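Local coordinates for protein alcohol dehydrogenase (Thermus sp., PDB 4CPD) that probably interconverts alcohols and their aldehydes or ketones, using NAD as coenzyme and zinc as a bound metal, at residues Ile148-Ile153 against Asp300-Leu305; Ser155-Gly160 against Leu182-Val187; Gln73-Gly78 against Val133-Leu138; His86-Cys89 against Tyr94-Arg97. One frame throughout, in Å; residues are numbered along the deposited sequence.

Interaction 1: residues Ile148-Ile153 against Asp300-Leu305; sequences IFAGDI and DAVLAL. With ZN (zinc ion), chain E.
Two torsions bring the branched side chains of helix 295-307 onto the methyl group of Ala-150. Val-302 carries CG1 opposite its own backbone N (chi1 168°), which turns this branch across to Ala-150 CB at 3.9 Å. The CB of Leu-303 does not head for Ala-150, yet its tip comes nearer: CG lies opposite the carbonyl carbon (chi1 -70°) and CD1 continues the extended chain (chi2 176°); the side branch CD2 is thereby left to lie against Ala-150 CB at 3.7 Å. One methyl is thus held by two branches from consecutive residues of a helix, and Val-302 CG1 also comes to 4.0 Å from Ala-150 CA. All three residues are buried, and no hydrogen bond crosses between the segments.

The turn that carries the methyl also carries a ligand of the zinc beside the coenzyme, as in medium-chain dehydrogenases. This turn, 148-152, held within itself by the bonds from Gly-151 N to Ile-148 O and from Asp-152 N to Phe-149 O, runs into helix 153-163, with Asp-152 at its N-cap position yet making no capping bond. Two residues beyond the packed methyl, Asp-152 sends its carboxylate to the metal. OD2 binds zinc at 1.9 Å while OD1 stays 3.2 Å from zinc, so the carboxylate uses a single oxygen. Cys-38 and His-59 are the other protein ligands, and a water also binds the zinc, at 2.5 Å. At the N-terminal end of the segment 300-305, Asp-300 OD1 forms a salt bridge with Arg-136 NE.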
loop_
_atom_site.group_PDB
_atom_site.type_symbol
_atom_site.label_atom_id
_atom_site.label_comp_id
_atom_site.label_asym_id
_atom_site.label_seq_id
_atom_site.Cartn_x
_atom_site.Cartn_y
_atom_site.Cartn_z
ATOM N N ILE A 148 -5.565 -1.080 29.101
ATOM C CA ILE A 148 -6.791 -0.968 28.306
ATOM C C ILE A 148 -6.530 -0.497 26.869
ATOM O O ILE A 148 -7.178 -0.944 25.941
ATOM C CB ILE A 148 -7.863 -0.111 28.997
ATOM C CG1 ILE A 148 -9.138 -0.076 28.158
ATOM C CG2 ILE A 148 -7.371 1.306 29.244
ATOM C CD1 ILE A 148 -10.333 0.434 28.924
ATOM N N PHE A 149 -5.525 0.329 26.691
ATOM C CA PHE A 149 -5.202 0.902 25.380
ATOM C C PHE A 149 -4.737 -0.110 24.336
ATOM O O PHE A 149 -4.952 0.068 23.128
ATOM C CB PHE A 149 -4.182 1.988 25.559
ATOM C CG PHE A 149 -4.706 3.140 26.348
ATOM C CD1 PHE A 149 -4.678 3.144 27.721
ATOM C CD2 PHE A 149 -5.316 4.180 25.709
ATOM C CE1 PHE A 149 -5.202 4.207 28.441
ATOM C CE2 PHE A 149 -5.830 5.256 26.420
ATOM C CZ PHE A 149 -5.769 5.270 27.795
ATOM N N ALA A 150 -4.172 -1.213 24.809
ATOM C CA ALA A 150 -3.747 -2.291 23.931
ATOM C C ALA A 150 -4.890 -2.872 23.100
ATOM O O ALA A 150 -4.659 -3.390 21.992
ATOM C CB ALA A 150 -3.092 -3.389 24.742
ATOM N N GLY A 151 -6.103 -2.807 23.644
ATOM C CA GLY A 151 -7.245 -3.398 22.984
ATOM C C GLY A 151 -7.775 -2.613 21.804
ATOM O O GLY A 151 -8.492 -3.204 20.951
ATOM N N ASP A 152 -7.428 -1.315 21.727
ATOM C CA ASP A 152 -7.993 -0.475 20.654
ATOM C C ASP A 152 -7.027 0.585 20.170
ATOM O O ASP A 152 -6.263 0.320 19.255
ATOM C CB ASP A 152 -9.360 0.079 21.095
ATOM C CG ASP A 152 -10.002 0.948 20.089
ATOM O OD1 ASP A 152 -9.402 1.237 19.035
ATOM O OD2 ASP A 152 -11.127 1.389 20.380
ATOM N N ILE A 153 -7.032 1.767 20.761
ATOM C CA ILE A 153 -6.362 2.900 20.102
ATOM C C ILE A 153 -4.809 2.837 19.989
ATOM O O ILE A 153 -4.236 3.367 19.041
ATOM C CB ILE A 153 -6.779 4.238 20.701
ATOM C CG1 ILE A 153 -6.439 4.298 22.182
ATOM C CG2 ILE A 153 -8.271 4.478 20.513
ATOM C CD1 ILE A 153 -6.414 5.733 22.668
ATOM N N ASP A 300 0.139 -8.622 21.359
ATOM C CA ASP A 300 1.122 -9.252 22.255
ATOM C C ASP A 300 2.356 -8.367 22.407
ATOM O O ASP A 300 2.855 -8.193 23.522
ATOM C CB ASP A 300 1.480 -10.663 21.787
ATOM C CG ASP A 300 0.278 -11.621 21.861
ATOM O OD1 ASP A 300 -0.277 -11.790 22.960
ATOM O OD2 ASP A 300 -0.171 -12.166 20.821
ATOM N N ALA A 301 2.806 -7.777 21.298
ATOM C CA ALA A 301 3.959 -6.889 21.321
ATOM C C ALA A 301 3.634 -5.622 22.052
ATOM O O ALA A 301 4.464 -5.093 22.766
ATOM C CB ALA A 301 4.411 -6.560 19.925
ATOM N N VAL A 302 2.421 -5.120 21.869
ATOM C CA VAL A 302 2.034 -3.865 22.519
ATOM C C VAL A 302 2.036 -4.052 24.037
ATOM O O VAL A 302 2.632 -3.290 24.764
ATOM C CB VAL A 302 0.669 -3.380 22.002
ATOM C CG1 VAL A 302 0.128 -2.249 22.858
ATOM C CG2 VAL A 302 0.815 -2.923 20.560
ATOM N N LEU A 303 1.400 -5.112 24.492
ATOM C CA LEU A 303 1.437 -5.472 25.908
ATOM C C LEU A 303 2.882 -5.571 26.480
ATOM O O LEU A 303 3.175 -5.052 27.558
ATOM C CB LEU A 303 0.700 -6.798 26.150
ATOM C CG LEU A 303 -0.818 -6.735 25.993
ATOM C CD1 LEU A 303 -1.497 -8.097 26.137
ATOM C CD2 LEU A 303 -1.419 -5.776 26.994
ATOM N N ALA A 304 3.780 -6.242 25.782
ATOM C CA ALA A 304 5.142 -6.335 26.266
ATOM C C ALA A 304 5.750 -4.911 26.433
ATOM O O ALA A 304 6.494 -4.650 27.365
ATOM C CB ALA A 304 5.985 -7.217 25.331
ATOM N N LEU A 305 5.412 -3.997 25.537
ATOM C CA LEU A 305 5.942 -2.654 25.617
ATOM C C LEU A 305 5.318 -1.892 26.804
ATOM O O LEU A 305 5.997 -1.102 27.497
ATOM C CB LEU A 305 5.709 -1.884 24.306
ATOM C CG LEU A 305 6.567 -2.228 23.094
ATOM C CD1 LEU A 305 5.998 -1.538 21.880
ATOM C CD2 LEU A 305 7.988 -1.762 23.252
HETATM ZN ZN ZN E . -12.381 2.412 19.352
HETATM O O HOH W 1 -12.327 1.722 16.974
#

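Interaction 2: residues Ser155-Gly160 against Leu182-Val187. With NAD (nicotinamide-adenine-dinucleotide), chain G.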
loop_
_atom_site.group_PDB
_atom_site.type_symbol
_atom_site.label_atom_id
_atom_site.label_comp_id
_atom_site.label_asym_id
_atom_site.label_seq_id
_atom_site.Cartn_x
_atom_site.Cartn_y
_atom_site.Cartn_z
ATOM N N SER A 155 -2.987 -0.134 19.763
ATOM C CA SER A 155 -2.692 -1.153 18.753
ATOM C C SER A 155 -3.074 -0.674 17.343
ATOM O O SER A 155 -2.494 -1.106 16.367
ATOM C CB SER A 155 -3.416 -2.448 19.104
ATOM O OG SER A 155 -2.903 -2.993 20.303
ATOM N N THR A 156 -4.044 0.224 17.268
ATOM C CA THR A 156 -4.438 0.825 16.014
ATOM C C THR A 156 -3.298 1.673 15.451
ATOM O O THR A 156 -2.902 1.525 14.296
ATOM C CB THR A 156 -5.733 1.664 16.194
ATOM O OG1 THR A 156 -6.820 0.781 16.463
ATOM C CG2 THR A 156 -6.079 2.418 14.975
ATOM N N ALA A 157 -2.802 2.584 16.269
ATOM C CA ALA A 157 -1.694 3.452 15.871
ATOM C C ALA A 157 -0.400 2.634 15.609
ATOM O O ALA A 157 0.292 2.822 14.630
ATOM C CB ALA A 157 -1.454 4.470 16.955
ATOM N N TYR A 158 -0.085 1.728 16.511
ATOM C CA TYR A 158 1.058 0.841 16.359
ATOM C C TYR A 158 0.958 0.140 15.002
ATOM O O TYR A 158 1.896 0.184 14.187
ATOM C CB TYR A 158 1.041 -0.176 17.486
ATOM C CG TYR A 158 2.220 -1.042 17.539
ATOM C CD1 TYR A 158 3.374 -0.615 18.168
ATOM C CD2 TYR A 158 2.201 -2.331 16.981
ATOM C CE1 TYR A 158 4.505 -1.443 18.238
ATOM C CE2 TYR A 158 3.310 -3.169 17.048
ATOM C CZ TYR A 158 4.464 -2.729 17.675
ATOM O OH TYR A 158 5.576 -3.550 17.721
ATOM N N GLY A 159 -0.190 -0.490 14.760
ATOM C CA GLY A 159 -0.423 -1.257 13.545
ATOM C C GLY A 159 -0.218 -0.365 12.329
ATOM O O GLY A 159 0.494 -0.734 11.378
ATOM N N GLY A 160 -0.806 0.823 12.381
ATOM C CA GLY A 160 -0.672 1.767 11.302
ATOM C C GLY A 160 0.776 1.991 10.955
ATOM O O GLY A 160 1.142 1.999 9.777
ATOM N N LEU A 182 -2.013 10.666 19.155
ATOM C CA LEU A 182 -1.101 10.786 20.285
ATOM C C LEU A 182 -0.439 9.459 20.576
ATOM O O LEU A 182 0.734 9.441 20.919
ATOM C CB LEU A 182 -1.818 11.326 21.517
ATOM C CG LEU A 182 -2.323 12.770 21.313
ATOM C CD1 LEU A 182 -3.317 13.151 22.411
ATOM C CD2 LEU A 182 -1.179 13.770 21.269
ATOM N N MET A 183 -1.162 8.351 20.420
ATOM C CA MET A 183 -0.527 7.030 20.533
ATOM C C MET A 183 0.563 6.892 19.447
ATOM O O MET A 183 1.693 6.420 19.701
ATOM C CB MET A 183 -1.526 5.898 20.364
ATOM C CG MET A 183 -2.682 5.877 21.347
ATOM S SD MET A 183 -2.258 5.455 23.049
ATOM C CE MET A 183 -2.272 7.105 23.749
ATOM N N ALA A 184 0.222 7.313 18.238
ATOM C CA ALA A 184 1.134 7.190 17.125
ATOM C C ALA A 184 2.407 7.958 17.395
ATOM O O ALA A 184 3.513 7.445 17.177
ATOM C CB ALA A 184 0.484 7.700 15.843
ATOM N N ILE A 185 2.257 9.193 17.862
ATOM C CA ILE A 185 3.425 10.006 18.191
ATOM C C ILE A 185 4.356 9.299 19.175
ATOM O O ILE A 185 5.539 9.131 18.912
ATOM C CB ILE A 185 3.021 11.360 18.749
ATOM C CG1 ILE A 185 2.414 12.195 17.645
ATOM C CG2 ILE A 185 4.229 12.094 19.273
ATOM C CD1 ILE A 185 1.612 13.375 18.160
ATOM N N GLU A 186 3.818 8.868 20.300
ATOM C CA GLU A 186 4.628 8.186 21.306
ATOM C C GLU A 186 5.313 6.977 20.699
ATOM O O GLU A 186 6.489 6.799 20.897
ATOM C CB GLU A 186 3.765 7.757 22.491
ATOM C CG GLU A 186 4.534 7.453 23.767
ATOM C CD GLU A 186 3.632 7.084 24.952
ATOM O OE1 GLU A 186 2.403 7.292 24.907
ATOM O OE2 GLU A 186 4.162 6.598 25.958
ATOM N N VAL A 187 4.565 6.144 19.973
ATOM C CA VAL A 187 5.108 4.908 19.400
ATOM C C VAL A 187 6.221 5.264 18.440
ATOM O O VAL A 187 7.310 4.673 18.482
ATOM C CB VAL A 187 4.054 4.111 18.615
ATOM C CG1 VAL A 187 4.707 2.968 17.841
ATOM C CG2 VAL A 187 2.974 3.575 19.539
HETATM P PA NAD G . -11.098 12.222 17.887
HETATM O O1A NAD G . -11.174 12.325 19.411
HETATM O O2A NAD G . -12.265 12.728 17.045
HETATM O O5B NAD G . -9.745 12.869 17.277
HETATM C C5B NAD G . -9.750 13.518 16.006
HETATM C C4B NAD G . -8.705 14.629 15.987
HETATM O O4B NAD G . -8.484 15.068 14.640
HETATM C C3B NAD G . -9.168 15.841 16.803
HETATM O O3B NAD G . -8.131 16.391 17.632
HETATM C C2B NAD G . -9.544 16.853 15.758
HETATM O O2B NAD G . -9.369 18.194 16.224
HETATM C C1B NAD G . -8.584 16.490 14.641
HETATM N N9A NAD G . -9.094 16.984 13.362
HETATM C C8A NAD G . -10.375 16.898 12.950
HETATM N N7A NAD G . -10.485 17.468 11.726
HETATM C C5A NAD G . -9.263 17.915 11.354
HETATM C C6A NAD G . -8.683 18.595 10.179
HETATM N N6A NAD G . -9.489 18.902 9.150
HETATM N N1A NAD G . -7.358 18.898 10.165
HETATM C C2A NAD G . -6.557 18.583 11.202
HETATM N N3A NAD G . -7.024 17.959 12.309
HETATM C C4A NAD G . -8.339 17.602 12.442
HETATM O O3 NAD G . -10.905 10.669 17.460
HETATM P PN NAD G . -9.800 9.598 17.970
HETATM O O1N NAD G . -10.415 8.972 19.207
HETATM O O2N NAD G . -8.383 10.180 17.926
HETATM O O5D NAD G . -9.837 8.545 16.743
HETATM C C5D NAD G . -9.089 8.891 15.561
HETATM C C4D NAD G . -9.698 8.426 14.241
HETATM O O4D NAD G . -9.292 7.070 14.015
HETATM C C3D NAD G . -11.227 8.441 14.206
HETATM O O3D NAD G . -11.647 8.736 12.863
HETATM C C2D NAD G . -11.606 7.026 14.649
HETATM O O2D NAD G . -12.930 6.575 14.266
HETATM C C1D NAD G . -10.472 6.237 13.990
HETATM N N1N NAD G . -10.223 4.916 14.590
HETATM C C2N NAD G . -9.976 3.948 13.704
HETATM C C3N NAD G . -9.718 2.642 14.094
HETATM C C7N NAD G . -9.441 1.663 12.989
HETATM O O7N NAD G . -9.679 0.473 13.119
HETATM N N7N NAD G . -8.895 2.150 11.858
HETATM C C4N NAD G . -9.710 2.329 15.464
HETATM C C5N NAD G . -9.970 3.349 16.387
HETATM C C6N NAD G . -10.227 4.650 15.924
#
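Ala-157 CB packs against the backbone and the CB atoms of Met-183 and Ala-184, nearest to Ala-184 N at 3.5 Å, at the crossing of two helices beside the coenzyme. Helix 179-190 follows strand 171-175 of the Rossmann fold and begins within what looks like its GxGxxG turn; helix 153-163 leads into that strand. The short axes approach to 8.2 Å and cross at -54°, and small residues at the crossing allow this closeness: Ala-157 CB is 3.7 Å from Met-183 CB and 3.9 Å from Ala-184 CB.

Thr-156, the residue before Ala-157, turns to the NAD instead. Its CB stands 4.1 Å from C4N of the nicotinamide, the carbon that takes up hydride in such enzymes. From there the side chain forks. OG1, opposite the carbonyl carbon (chi1 -68°), lies 3.4 Å from NAD C4N and is hydrogen-bonded to the backbone O of Asp-152, a zinc ligand. CG2 sits over a face of the ring, 3.7 Å from C4N and almost as near C3N. Replaced by alanine, the residue would keep only CB, which is likely to leave Asp-152 O without its hydroxyl partner and a gap beside the nicotinamide.

Tyr-158, the residue after Ala-157, meets Val-187, which lies one turn beyond Met-183; their side chains cross at about a right angle, ring atom CD1 of Tyr-158 lying 3.8 Å from Val-187 CG1.

Interaction 3: residues Gln73-Gly78 against Val133-Leu138; sequences QDLQPG and VNLRKL
Leu-75 meets Leu-135 and Lys-137 in two different postures, one for each of its branches. With Leu-135 it crosses at about a right angle, with methyl CD1 of Leu-75 lying 3.8 Å from CD1 of Leu-135. With Lys-137 it runs alongside, the two chains sliding past each other in opposite directions, and here CD2 of Leu-75 lies 3.9 Å from CG of Lys-137. The fork is spread this way because Leu-75 has an extended second torsion (chi2 177°) that carries CD1 forward to Leu-135, leaving CD2 to the aliphatic part of the lysine. Further along, CD of Lys-137 passes 4.3 Å from the backbone O of Asp-74, and from there the bend at chi3 (77°) turns the chain on toward NZ, which makes a long, weak ion pair with Asp-79.

Alternation along an extended chain explains which residues take part: Leu-135 and Lys-137 direct CB toward Leu-75, whereas Arg-136 between them points away. The Arg-136 guanidinium folds back on its own segment, its NH1 bonding both Val-133 O at 3.2 Å and Leu-135 O at 3.0 Å. Val-133 O lies in the guanidinium plane, although NH1 stands above the plane of that carbonyl.

The contact lies in the GroES-like domain, where strand 136-137 pairs antiparallel with strand 80-82. Val-81 of that strand touches both leucines, Val-128 of strand 125-128 packs on Leu-135, and helix 295-307 meets Arg-136 through Ile-299 and Leu-303.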
loop_
_atom_site.group_PDB
_atom_site.type_symbol
_atom_site.label_atom_id
_atom_site.label_comp_id
_atom_site.label_asym_id
_atom_site.label_seq_id
_atom_site.Cartn_x
_atom_site.Cartn_y
_atom_site.Cartn_z
ATOM N N GLN A 73 -8.824 -23.182 28.068
ATOM C CA GLN A 73 -7.692 -23.810 28.772
ATOM C C GLN A 73 -6.955 -22.813 29.692
ATOM O O GLN A 73 -6.834 -23.032 30.898
ATOM C CB GLN A 73 -6.726 -24.425 27.744
ATOM N N ASP A 74 -6.539 -21.689 29.112
ATOM C CA ASP A 74 -5.578 -20.782 29.725
ATOM C C ASP A 74 -6.142 -19.548 30.413
ATOM O O ASP A 74 -5.400 -18.613 30.658
ATOM C CB ASP A 74 -4.570 -20.348 28.658
ATOM C CG ASP A 74 -3.761 -21.517 28.115
ATOM O OD1 ASP A 74 -3.869 -22.626 28.690
ATOM O OD2 ASP A 74 -3.016 -21.341 27.126
ATOM N N LEU A 75 -7.426 -19.553 30.753
ATOM C CA LEU A 75 -8.041 -18.476 31.535
ATOM C C LEU A 75 -8.907 -19.059 32.642
ATOM O O LEU A 75 -9.718 -19.960 32.383
ATOM C CB LEU A 75 -8.943 -17.636 30.637
ATOM C CG LEU A 75 -8.324 -16.893 29.454
ATOM C CD1 LEU A 75 -9.429 -16.205 28.672
ATOM C CD2 LEU A 75 -7.297 -15.865 29.910
ATOM N N GLN A 76 -8.748 -18.539 33.860
ATOM C CA GLN A 76 -9.605 -18.915 34.991
ATOM C C GLN A 76 -10.239 -17.632 35.529
ATOM O O GLN A 76 -9.802 -16.550 35.164
ATOM C CB GLN A 76 -8.821 -19.595 36.117
ATOM C CG GLN A 76 -7.666 -20.479 35.716
ATOM C CD GLN A 76 -6.481 -20.246 36.644
ATOM O OE1 GLN A 76 -6.468 -20.750 37.772
ATOM N NE2 GLN A 76 -5.506 -19.433 36.195
ATOM N N PRO A 77 -11.241 -17.753 36.426
ATOM C CA PRO A 77 -11.942 -16.593 36.993
ATOM C C PRO A 77 -11.127 -15.432 37.587
ATOM O O PRO A 77 -11.489 -14.270 37.403
ATOM C CB PRO A 77 -12.848 -17.232 38.036
ATOM C CG PRO A 77 -13.256 -18.509 37.357
ATOM C CD PRO A 77 -12.013 -18.992 36.652
ATOM N N GLY A 78 -10.030 -15.672 38.271
ATOM C CA GLY A 78 -9.324 -14.490 38.823
ATOM C C GLY A 78 -8.733 -13.477 37.834
ATOM O O GLY A 78 -8.539 -12.303 38.169
ATOM N N VAL A 133 -9.283 -16.668 21.259
ATOM C CA VAL A 133 -8.719 -15.771 20.261
ATOM C C VAL A 133 -8.738 -14.312 20.721
ATOM O O VAL A 133 -7.802 -13.553 20.456
ATOM C CB VAL A 133 -9.555 -15.882 18.972
ATOM C CG1 VAL A 133 -9.156 -14.843 17.949
ATOM C CG2 VAL A 133 -9.444 -17.281 18.395
ATOM N N ASN A 134 -9.822 -13.918 21.378
ATOM C CA ASN A 134 -10.122 -12.512 21.605
ATOM C C ASN A 134 -9.750 -11.911 22.954
ATOM O O ASN A 134 -10.151 -10.778 23.232
ATOM C CB ASN A 134 -11.607 -12.318 21.365
ATOM C CG ASN A 134 -12.007 -12.709 19.963
ATOM O OD1 ASN A 134 -12.801 -13.622 19.732
ATOM N ND2 ASN A 134 -11.452 -12.009 19.016
ATOM N N LEU A 135 -8.990 -12.640 23.785
ATOM C CA LEU A 135 -8.530 -12.089 25.077
ATOM C C LEU A 135 -7.048 -12.324 25.316
ATOM O O LEU A 135 -6.448 -13.263 24.763
ATOM C CB LEU A 135 -9.289 -12.705 26.245
ATOM C CG LEU A 135 -10.737 -12.304 26.518
ATOM C CD1 LEU A 135 -11.269 -12.941 27.799
ATOM C CD2 LEU A 135 -10.891 -10.792 26.581
ATOM N N ARG A 136 -6.459 -11.453 26.146
ATOM C CA ARG A 136 -5.107 -11.680 26.672
ATOM C C ARG A 136 -5.049 -11.431 28.169
ATOM O O ARG A 136 -5.574 -10.412 28.651
ATOM C CB ARG A 136 -4.085 -10.782 25.982
ATOM C CG ARG A 136 -3.900 -11.051 24.510
ATOM C CD ARG A 136 -3.333 -12.430 24.274
ATOM N NE ARG A 136 -2.960 -12.628 22.882
ATOM C CZ ARG A 136 -3.819 -12.814 21.876
ATOM N NH1 ARG A 136 -5.126 -12.824 22.055
ATOM N NH2 ARG A 136 -3.351 -12.991 20.662
ATOM N N LYS A 137 -4.422 -12.384 28.877
ATOM C CA LYS A 137 -4.004 -12.199 30.264
ATOM C C LYS A 137 -3.094 -11.004 30.301
ATOM O O LYS A 137 -2.291 -10.845 29.405
ATOM C CB LYS A 137 -3.214 -13.404 30.771
ATOM C CG LYS A 137 -4.029 -14.500 31.449
ATOM C CD LYS A 137 -3.163 -15.335 32.409
ATOM C CE LYS A 137 -2.878 -14.604 33.738
ATOM N NZ LYS A 137 -2.631 -15.520 34.903
ATOM N N LEU A 138 -3.236 -10.153 31.308
ATOM C CA LEU A 138 -2.268 -9.080 31.565
ATOM C C LEU A 138 -0.977 -9.647 32.111
ATOM O O LEU A 138 -0.994 -10.544 32.957
ATOM C CB LEU A 138 -2.805 -8.058 32.560
ATOM C CG LEU A 138 -3.572 -6.908 31.923
ATOM C CD1 LEU A 138 -4.701 -7.404 31.046
ATOM C CD2 LEU A 138 -4.118 -5.963 32.968
#

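Interaction 4: residues His86-Cys89 against Tyr94-Arg97. With ZN (zinc ion), chain F.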
loop_
_atom_site.group_PDB
_atom_site.type_symbol
_atom_site.label_atom_id
_atom_site.label_comp_id
_atom_site.label_asym_id
_atom_site.label_seq_id
_atom_site.Cartn_x
_atom_site.Cartn_y
_atom_site.Cartn_z
ATOM N N HIS A 86 -12.496 -5.729 18.330
ATOM C CA HIS A 86 -13.198 -6.437 17.316
ATOM C C HIS A 86 -12.923 -7.921 17.500
ATOM O O HIS A 86 -11.853 -8.296 17.902
ATOM C CB HIS A 86 -12.765 -5.944 15.934
ATOM C CG HIS A 86 -11.337 -6.250 15.609
ATOM N ND1 HIS A 86 -10.295 -5.462 16.035
ATOM C CD2 HIS A 86 -10.778 -7.255 14.894
ATOM C CE1 HIS A 86 -9.156 -5.960 15.588
ATOM N NE2 HIS A 86 -9.418 -7.055 14.907
ATOM N N ILE A 87 -13.899 -8.760 17.175
ATOM C CA ILE A 87 -13.812 -10.175 17.465
ATOM C C ILE A 87 -13.509 -10.947 16.218
ATOM O O ILE A 87 -13.741 -10.469 15.121
ATOM C CB ILE A 87 -15.109 -10.725 18.109
ATOM C CG1 ILE A 87 -16.296 -10.647 17.141
ATOM C CG2 ILE A 87 -15.469 -9.922 19.342
ATOM C CD1 ILE A 87 -17.394 -11.655 17.457
ATOM N N ALA A 88 -13.013 -12.159 16.420
ATOM C CA ALA A 88 -12.495 -12.983 15.365
ATOM C C ALA A 88 -12.630 -14.425 15.775
ATOM O O ALA A 88 -12.581 -14.731 16.952
ATOM C CB ALA A 88 -11.045 -12.654 15.081
ATOM N N CYS A 89 -12.791 -15.299 14.794
ATOM C CA CYS A 89 -13.205 -16.655 15.035
ATOM C C CYS A 89 -12.014 -17.587 15.100
ATOM O O CYS A 89 -12.086 -18.630 15.736
ATOM C CB CYS A 89 -14.175 -17.104 13.916
ATOM S SG CYS A 89 -13.390 -17.586 12.339
ATOM N N TYR A 94 -9.845 -15.837 6.322
ATOM C CA TYR A 94 -9.189 -14.588 6.751
ATOM C C TYR A 94 -8.403 -14.711 8.086
ATOM O O TYR A 94 -7.297 -14.203 8.194
ATOM C CB TYR A 94 -10.188 -13.413 6.765
ATOM C CG TYR A 94 -10.590 -13.067 5.357
ATOM C CD1 TYR A 94 -9.728 -12.356 4.526
ATOM C CD2 TYR A 94 -11.799 -13.542 4.806
ATOM C CE1 TYR A 94 -10.076 -12.079 3.211
ATOM C CE2 TYR A 94 -12.153 -13.266 3.491
ATOM C CZ TYR A 94 -11.295 -12.535 2.693
ATOM O OH TYR A 94 -11.649 -12.253 1.379
ATOM N N CYS A 95 -8.965 -15.396 9.071
ATOM C CA CYS A 95 -8.273 -15.609 10.325
ATOM C C CYS A 95 -7.049 -16.437 10.077
ATOM O O CYS A 95 -6.031 -16.165 10.667
ATOM C CB CYS A 95 -9.160 -16.302 11.378
ATOM S SG CYS A 95 -10.391 -15.216 12.121
ATOM N N ARG A 96 -7.129 -17.424 9.191
ATOM C CA ARG A 96 -5.947 -18.274 8.909
ATOM C C ARG A 96 -4.793 -17.510 8.225
ATOM O O ARG A 96 -3.639 -17.885 8.377
ATOM C CB ARG A 96 -6.314 -19.507 8.102
ATOM C CG ARG A 96 -7.547 -20.203 8.649
ATOM C CD ARG A 96 -7.395 -21.709 8.737
ATOM N NE ARG A 96 -7.089 -22.109 10.101
ATOM C CZ ARG A 96 -7.775 -22.996 10.833
ATOM N NH1 ARG A 96 -8.830 -23.658 10.347
ATOM N NH2 ARG A 96 -7.374 -23.250 12.067
ATOM N N ARG A 97 -5.133 -16.445 7.491
ATOM C CA ARG A 97 -4.174 -15.516 6.898
ATOM C C ARG A 97 -3.695 -14.470 7.896
ATOM O O ARG A 97 -2.970 -13.558 7.527
ATOM C CB ARG A 97 -4.815 -14.755 5.726
ATOM C CG ARG A 97 -5.200 -15.562 4.494
ATOM C CD ARG A 97 -6.006 -14.669 3.548
ATOM N NE ARG A 97 -6.441 -15.381 2.340
ATOM C CZ ARG A 97 -7.711 -15.554 1.953
ATOM N NH1 ARG A 97 -8.721 -15.037 2.631
ATOM N NH2 ARG A 97 -7.975 -16.230 0.851
HETATM ZN ZN ZN F . -12.552 -15.648 11.408
#
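Cys-89, in the loop just after strand 86-87, and Cys-95, on the short helix 93-96, bring their CA atoms to within 6.9 Å of each other, the closest pair of the two segments. Between these backbones sits a zinc ion, bound by SG of Cys-89 and by SG of Cys-95 at 2.3 Å each. The two sulfurs subtend a nearly tetrahedral angle at the metal, which leaves the SG atoms of Cys-89 and Cys-95 3.8 Å apart. The first torsions differ: Cys-89 holds SG between its backbone N and carbonyl carbon (chi1 79°), whereas Cys-95 keeps SG opposite its carbonyl carbon (chi1 -75°).

Cys-92 and Cys-103 complete the four-cysteine site, the structural zinc lobe well known in the alcohol dehydrogenase family and separate from the zinc that Asp-152 binds. Closely spaced cysteines in one lobe tie the strand end and the helix to a common metal. The sulfur of Cys-95 also comes to 3.6 Å from the backbone N of Cys-89, a nearby dipole that may temper the thiolate's charge, and the methyl CB of Ala-88 packs 4.0 Å from Cys-95 SG.

Beyond the metal, Arg-97 NH1 lies over one face of the Tyr-94 ring, offset toward its rim, while NH2 of Arg-97 makes a salt bridge with Glu-235 of the second subunit. Strand 86-87 pairs antiparallel with strand 107-108, helix 131-134 covers Ala-88 through Val-133 and Asn-134, and His-296 of helix 295-307 packs on Ala-88 as well.

Interactions 1 and 2 are buried and apolar, and they share helix 153-163 and its lead-in: the helix continues from the turn of interaction 1, the Ser-155 hydroxyl probably bonds Ala-150 O, and Val-302 packs on Tyr-158. Interaction 3 lies nearer the surface of the GroES-like domain, mixing leucine contacts with the aliphatic part of a lysine; it joins interaction 1 through the Arg-136 to Asp-300 salt bridge. Interaction 4 is buried too, but metal ligation rather than packing dominates it, and it meets interaction 3 where Val-133 and Asn-134 lie against Ala-88. Zinc thus appears in two settings, beside the coenzyme in interaction 1 and in a four-cysteine lobe in interaction 4.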